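Local structure of glutaredoxin related protein (Sulfolobus solfataricus, 4MNN) at residues A96-P109 with I127-T139. The protein probably acts as a thiol-disulfide oxidoreductase of the glutaredoxin family, exchanging disulfides through a thioredoxin-type fold. Numbering follows the deposited sequence.
Sequences AKQVRGSVKLFVTP and INENVKLEIYDAT
K132 O accepts twice, from V103 N of the neighbouring strand at 3.0 Å and from a water. That water also accepts from S102 OG and donates a second hydrogen bond to E134 OE1 at 2.6 Å, tying S102 to the two alternate residues K132 and E134, while E134 OE2 is held by Y63 OH. Farther along, A138 N meets V107 O at 2.7 Å. Eight backbone hydrogen bonds join 101-107 to 130-138, pairing in parallel 101-107 and 131-137, the two strands of a right-handed beta-alpha-beta crossover through helix 114-127 in the thioredoxin fold. L105 and V107 face this helix, V107 reaching C114 of the disulfide-forming CxxC. On the same face, I135 CD1 lies alongside L105 CB at 3.9 Å. On the other face, the rings of F106 and Y136 are nearly parallel (11°) but slid apart, centroids 5.1 Å distant; Y63 stacks on Y136. With CG anti to its carbonyl carbon (chi1 -63°), K104 runs extended past Y136 CE1, its CD 3.8 Å from that atom, toward a salt bridge with D160. At the strand starts, the R100 guanidinium stacks on the N130 amide, R100 NH2 3.6 Å from N130 CG.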
loop_
_atom_site.group_PDB
_atom_site.type_symbol
_atom_site.label_atom_id
_atom_site.label_comp_id
_atom_site.label_asym_id
_atom_site.label_seq_id
_atom_site.Cartn_x
_atom_site.Cartn_y
_atom_site.Cartn_z
ATOM N N ALA A 96 16.204 -6.384 -4.045
ATOM C CA ALA A 96 15.287 -5.600 -3.212
ATOM C C ALA A 96 15.759 -5.477 -1.776
ATOM O O ALA A 96 15.491 -4.471 -1.136
ATOM C CB ALA A 96 13.884 -6.211 -3.228
ATOM N N LYS A 97 16.442 -6.504 -1.256
ATOM C CA LYS A 97 16.938 -6.492 0.125
ATOM C C LYS A 97 18.053 -5.477 0.389
ATOM O O LYS A 97 18.399 -5.218 1.562
ATOM C CB LYS A 97 17.473 -7.886 0.508
ATOM C CG LYS A 97 16.405 -8.962 0.551
ATOM C CD LYS A 97 17.024 -10.313 0.903
ATOM C CE LYS A 97 15.962 -11.349 1.162
ATOM N NZ LYS A 97 16.577 -12.657 1.611
ATOM N N GLN A 98 18.611 -4.913 -0.690
ATOM C CA GLN A 98 19.703 -3.966 -0.581
ATOM C C GLN A 98 19.230 -2.565 -0.300
ATOM O O GLN A 98 19.974 -1.729 0.206
ATOM C CB GLN A 98 20.515 -3.937 -1.872
ATOM C CG GLN A 98 21.229 -5.231 -2.146
ATOM C CD GLN A 98 21.842 -5.815 -0.905
ATOM O OE1 GLN A 98 22.713 -5.202 -0.253
ATOM N NE2 GLN A 98 21.400 -7.007 -0.555
ATOM N N VAL A 99 17.993 -2.291 -0.671
ATOM C CA VAL A 99 17.479 -0.954 -0.482
ATOM C C VAL A 99 17.296 -0.615 0.996
ATOM O O VAL A 99 17.073 -1.497 1.842
ATOM C CB VAL A 99 16.153 -0.782 -1.285
ATOM C CG1 VAL A 99 15.698 0.666 -1.268
ATOM C CG2 VAL A 99 16.398 -1.198 -2.748
ATOM N N ARG A 100 17.437 0.673 1.296
ATOM C CA ARG A 100 17.245 1.181 2.651
ATOM C C ARG A 100 16.540 2.534 2.627
ATOM O O ARG A 100 16.682 3.314 1.672
ATOM C CB ARG A 100 18.588 1.345 3.358
ATOM C CG ARG A 100 19.208 0.032 3.842
ATOM C CD ARG A 100 20.393 0.292 4.756
ATOM N NE ARG A 100 20.783 -0.900 5.521
ATOM C CZ ARG A 100 20.278 -1.236 6.705
ATOM N NH1 ARG A 100 20.702 -2.334 7.319
ATOM N NH2 ARG A 100 19.362 -0.470 7.289
ATOM N N GLY A 101 15.768 2.793 3.673
ATOM C CA GLY A 101 15.122 4.081 3.780
ATOM C C GLY A 101 13.742 4.287 3.206
ATOM O O GLY A 101 13.009 3.367 2.868
ATOM N N SER A 102 13.405 5.550 3.073
ATOM C CA SER A 102 12.089 5.925 2.584
ATOM C C SER A 102 11.903 5.615 1.109
ATOM O O SER A 102 12.793 5.852 0.293
ATOM C CB SER A 102 11.888 7.422 2.805
ATOM O OG SER A 102 10.695 7.884 2.187
ATOM N N VAL A 103 10.738 5.068 0.795
ATOM C CA VAL A 103 10.353 4.796 -0.582
ATOM C C VAL A 103 8.915 5.313 -0.654
ATOM O O VAL A 103 8.038 4.813 0.059
ATOM C CB VAL A 103 10.363 3.270 -0.926
ATOM C CG1 VAL A 103 9.901 3.056 -2.405
ATOM C CG2 VAL A 103 11.766 2.707 -0.728
ATOM N N LYS A 104 8.674 6.340 -1.469
ATOM C CA LYS A 104 7.331 6.876 -1.641
ATOM C C LYS A 104 6.887 6.705 -3.067
ATOM O O LYS A 104 7.584 7.112 -4.002
ATOM C CB LYS A 104 7.266 8.362 -1.300
ATOM C CG LYS A 104 7.602 8.598 0.164
ATOM C CD LYS A 104 7.658 10.075 0.521
ATOM C CE LYS A 104 7.927 10.167 2.043
ATOM N NZ LYS A 104 7.722 11.517 2.554
ATOM N N LEU A 105 5.709 6.127 -3.222
ATOM C CA LEU A 105 5.136 5.910 -4.544
ATOM C C LEU A 105 3.910 6.802 -4.690
ATOM O O LEU A 105 3.029 6.760 -3.843
ATOM C CB LEU A 105 4.694 4.443 -4.702
ATOM C CG LEU A 105 3.867 4.199 -5.980
ATOM C CD1 LEU A 105 4.744 4.432 -7.206
ATOM C CD2 LEU A 105 3.300 2.748 -6.020
ATOM N N PHE A 106 3.880 7.630 -5.727
ATOM C CA PHE A 106 2.725 8.456 -6.018
ATOM C C PHE A 106 1.932 7.799 -7.130
ATOM O O PHE A 106 2.496 7.386 -8.139
ATOM C CB PHE A 106 3.168 9.860 -6.439
ATOM C CG PHE A 106 3.788 10.635 -5.284
ATOM C CD1 PHE A 106 3.009 11.480 -4.510
ATOM C CD2 PHE A 106 5.104 10.399 -4.904
ATOM C CE1 PHE A 106 3.524 12.076 -3.369
ATOM C CE2 PHE A 106 5.642 10.987 -3.757
ATOM C CZ PHE A 106 4.839 11.828 -2.993
ATOM N N VAL A 107 0.617 7.728 -6.934
ATOM C CA VAL A 107 -0.287 7.159 -7.923
ATOM C C VAL A 107 -1.551 8.019 -8.019
ATOM O O VAL A 107 -1.721 8.986 -7.270
ATOM C CB VAL A 107 -0.779 5.724 -7.488
ATOM C CG1 VAL A 107 0.411 4.786 -7.236
ATOM C CG2 VAL A 107 -1.654 5.825 -6.199
ATOM N N THR A 108 -2.407 7.670 -8.980
ATOM C CA THR A 108 -3.751 8.248 -9.106
ATOM C C THR A 108 -4.603 7.093 -9.637
ATOM O O THR A 108 -4.063 6.110 -10.138
ATOM C CB THR A 108 -3.844 9.443 -10.096
ATOM O OG1 THR A 108 -3.577 8.991 -11.440
ATOM C CG2 THR A 108 -2.838 10.505 -9.700
ATOM N N PRO A 109 -5.941 7.170 -9.495
ATOM C CA PRO A 109 -6.842 6.116 -9.977
ATOM C C PRO A 109 -6.734 5.935 -11.493
ATOM O O PRO A 109 -6.649 4.810 -11.986
ATOM C CB PRO A 109 -8.222 6.626 -9.559
ATOM C CG PRO A 109 -7.939 7.290 -8.259
ATOM C CD PRO A 109 -6.647 8.079 -8.573
ATOM N N ILE A 127 9.688 -8.157 1.990
ATOM C CA ILE A 127 11.038 -8.711 2.004
ATOM C C ILE A 127 12.038 -7.908 2.791
ATOM O O ILE A 127 12.984 -8.461 3.335
ATOM C CB ILE A 127 11.660 -8.747 0.573
ATOM C CG1 ILE A 127 10.799 -9.549 -0.383
ATOM C CG2 ILE A 127 13.066 -9.317 0.623
ATOM C CD1 ILE A 127 11.189 -9.294 -1.805
ATOM N N ASN A 128 11.826 -6.603 2.855
ATOM C CA ASN A 128 12.827 -5.727 3.446
ATOM C C ASN A 128 12.287 -4.770 4.504
ATOM O O ASN A 128 11.657 -3.757 4.182
ATOM C CB ASN A 128 13.467 -4.964 2.249
ATOM C CG ASN A 128 14.608 -4.049 2.645
ATOM O OD1 ASN A 128 15.304 -3.499 1.774
ATOM N ND2 ASN A 128 14.814 -3.880 3.913
ATOM N N GLU A 129 12.547 -5.097 5.770
ATOM C CA GLU A 129 12.090 -4.269 6.878
ATOM C C GLU A 129 12.836 -2.959 6.994
ATOM O O GLU A 129 12.444 -2.089 7.784
ATOM C CB GLU A 129 12.259 -5.021 8.199
ATOM C CG GLU A 129 11.566 -6.340 8.242
ATOM C CD GLU A 129 11.875 -7.081 9.522
ATOM O OE1 GLU A 129 11.568 -6.519 10.608
ATOM O OE2 GLU A 129 12.424 -8.207 9.432
ATOM N N ASN A 130 13.923 -2.813 6.231
ATOM C CA ASN A 130 14.730 -1.594 6.296
ATOM C C ASN A 130 14.183 -0.522 5.355
ATOM O O ASN A 130 14.730 0.585 5.281
ATOM C CB ASN A 130 16.179 -1.916 5.913
ATOM C CG ASN A 130 16.822 -2.924 6.852
ATOM O OD1 ASN A 130 17.439 -3.904 6.409
ATOM N ND2 ASN A 130 16.690 -2.690 8.142
ATOM N N VAL A 131 13.143 -0.871 4.604
ATOM C CA VAL A 131 12.502 0.076 3.684
ATOM C C VAL A 131 11.231 0.577 4.382
ATOM O O VAL A 131 10.567 -0.193 5.054
ATOM C CB VAL A 131 12.105 -0.623 2.334
ATOM C CG1 VAL A 131 10.938 0.111 1.670
ATOM C CG2 VAL A 131 13.300 -0.615 1.356
ATOM N N LYS A 132 10.917 1.863 4.253
ATOM C CA LYS A 132 9.684 2.390 4.839
ATOM C C LYS A 132 8.863 2.848 3.639
ATOM O O LYS A 132 9.126 3.907 3.074
ATOM C CB LYS A 132 9.947 3.575 5.770
ATOM C CG LYS A 132 8.625 4.079 6.376
ATOM C CD LYS A 132 8.801 5.316 7.205
ATOM C CE LYS A 132 7.513 5.618 7.931
ATOM N NZ LYS A 132 7.596 6.805 8.812
ATOM N N LEU A 133 7.906 2.000 3.239
ATOM C CA LEU A 133 7.050 2.252 2.077
ATOM C C LEU A 133 5.798 3.058 2.391
ATOM O O LEU A 133 5.041 2.728 3.298
ATOM C CB LEU A 133 6.615 0.902 1.439
ATOM C CG LEU A 133 5.668 1.030 0.224
ATOM C CD1 LEU A 133 6.423 1.748 -0.900
ATOM C CD2 LEU A 133 5.179 -0.360 -0.223
ATOM N N GLU A 134 5.578 4.116 1.630
ATOM C CA GLU A 134 4.367 4.931 1.771
ATOM C C GLU A 134 3.839 5.133 0.371
ATOM O O GLU A 134 4.633 5.400 -0.551
ATOM C CB GLU A 134 4.698 6.283 2.417
ATOM C CG GLU A 134 5.083 6.087 3.912
ATOM C CD GLU A 134 5.521 7.361 4.609
ATOM O OE1 GLU A 134 6.541 7.952 4.208
ATOM O OE2 GLU A 134 4.837 7.754 5.564
ATOM N N ILE A 135 2.524 5.006 0.198
ATOM C CA ILE A 135 1.911 5.191 -1.121
ATOM C C ILE A 135 1.019 6.392 -0.976
ATOM O O ILE A 135 0.358 6.522 0.033
ATOM C CB ILE A 135 0.997 4.013 -1.504
ATOM C CG1 ILE A 135 1.682 2.681 -1.171
ATOM C CG2 ILE A 135 0.613 4.133 -2.993
ATOM C CD1 ILE A 135 2.946 2.403 -1.940
ATOM N N TYR A 136 1.007 7.269 -1.976
ATOM C CA TYR A 136 0.157 8.462 -1.928
ATOM C C TYR A 136 -0.714 8.590 -3.153
ATOM O O TYR A 136 -0.208 8.520 -4.256
ATOM C CB TYR A 136 0.995 9.740 -1.886
ATOM C CG TYR A 136 1.844 9.896 -0.649
ATOM C CD1 TYR A 136 3.103 9.279 -0.550
ATOM C CD2 TYR A 136 1.386 10.664 0.423
ATOM C CE1 TYR A 136 3.897 9.428 0.591
ATOM C CE2 TYR A 136 2.167 10.815 1.581
ATOM C CZ TYR A 136 3.416 10.200 1.654
ATOM O OH TYR A 136 4.179 10.349 2.793
ATOM N N ASP A 137 -2.017 8.775 -2.945
ATOM C CA ASP A 137 -2.948 9.062 -4.038
ATOM C C ASP A 137 -2.707 10.582 -4.248
ATOM O O ASP A 137 -3.096 11.424 -3.417
ATOM C CB ASP A 137 -4.400 8.833 -3.619
ATOM C CG ASP A 137 -5.412 9.218 -4.728
ATOM O OD1 ASP A 137 -5.125 10.101 -5.554
ATOM O OD2 ASP A 137 -6.522 8.666 -4.754
ATOM N N ALA A 138 -2.018 10.902 -5.335
ATOM C CA ALA A 138 -1.644 12.269 -5.668
ATOM C C ALA A 138 -2.817 13.225 -5.874
ATOM O O ALA A 138 -2.619 14.446 -5.827
ATOM C CB ALA A 138 -0.757 12.248 -6.917
ATOM N N THR A 139 -4.012 12.683 -6.143
ATOM C CA THR A 139 -5.199 13.539 -6.330
ATOM C C THR A 139 -5.739 13.984 -4.990
ATOM O O THR A 139 -6.353 15.058 -4.859
ATOM C CB THR A 139 -6.350 12.796 -7.103
ATOM O OG1 THR A 139 -6.883 11.717 -6.311
ATOM C CG2 THR A 139 -5.818 12.265 -8.413
HETATM O O HOH W 1 8.692 6.585 3.513
#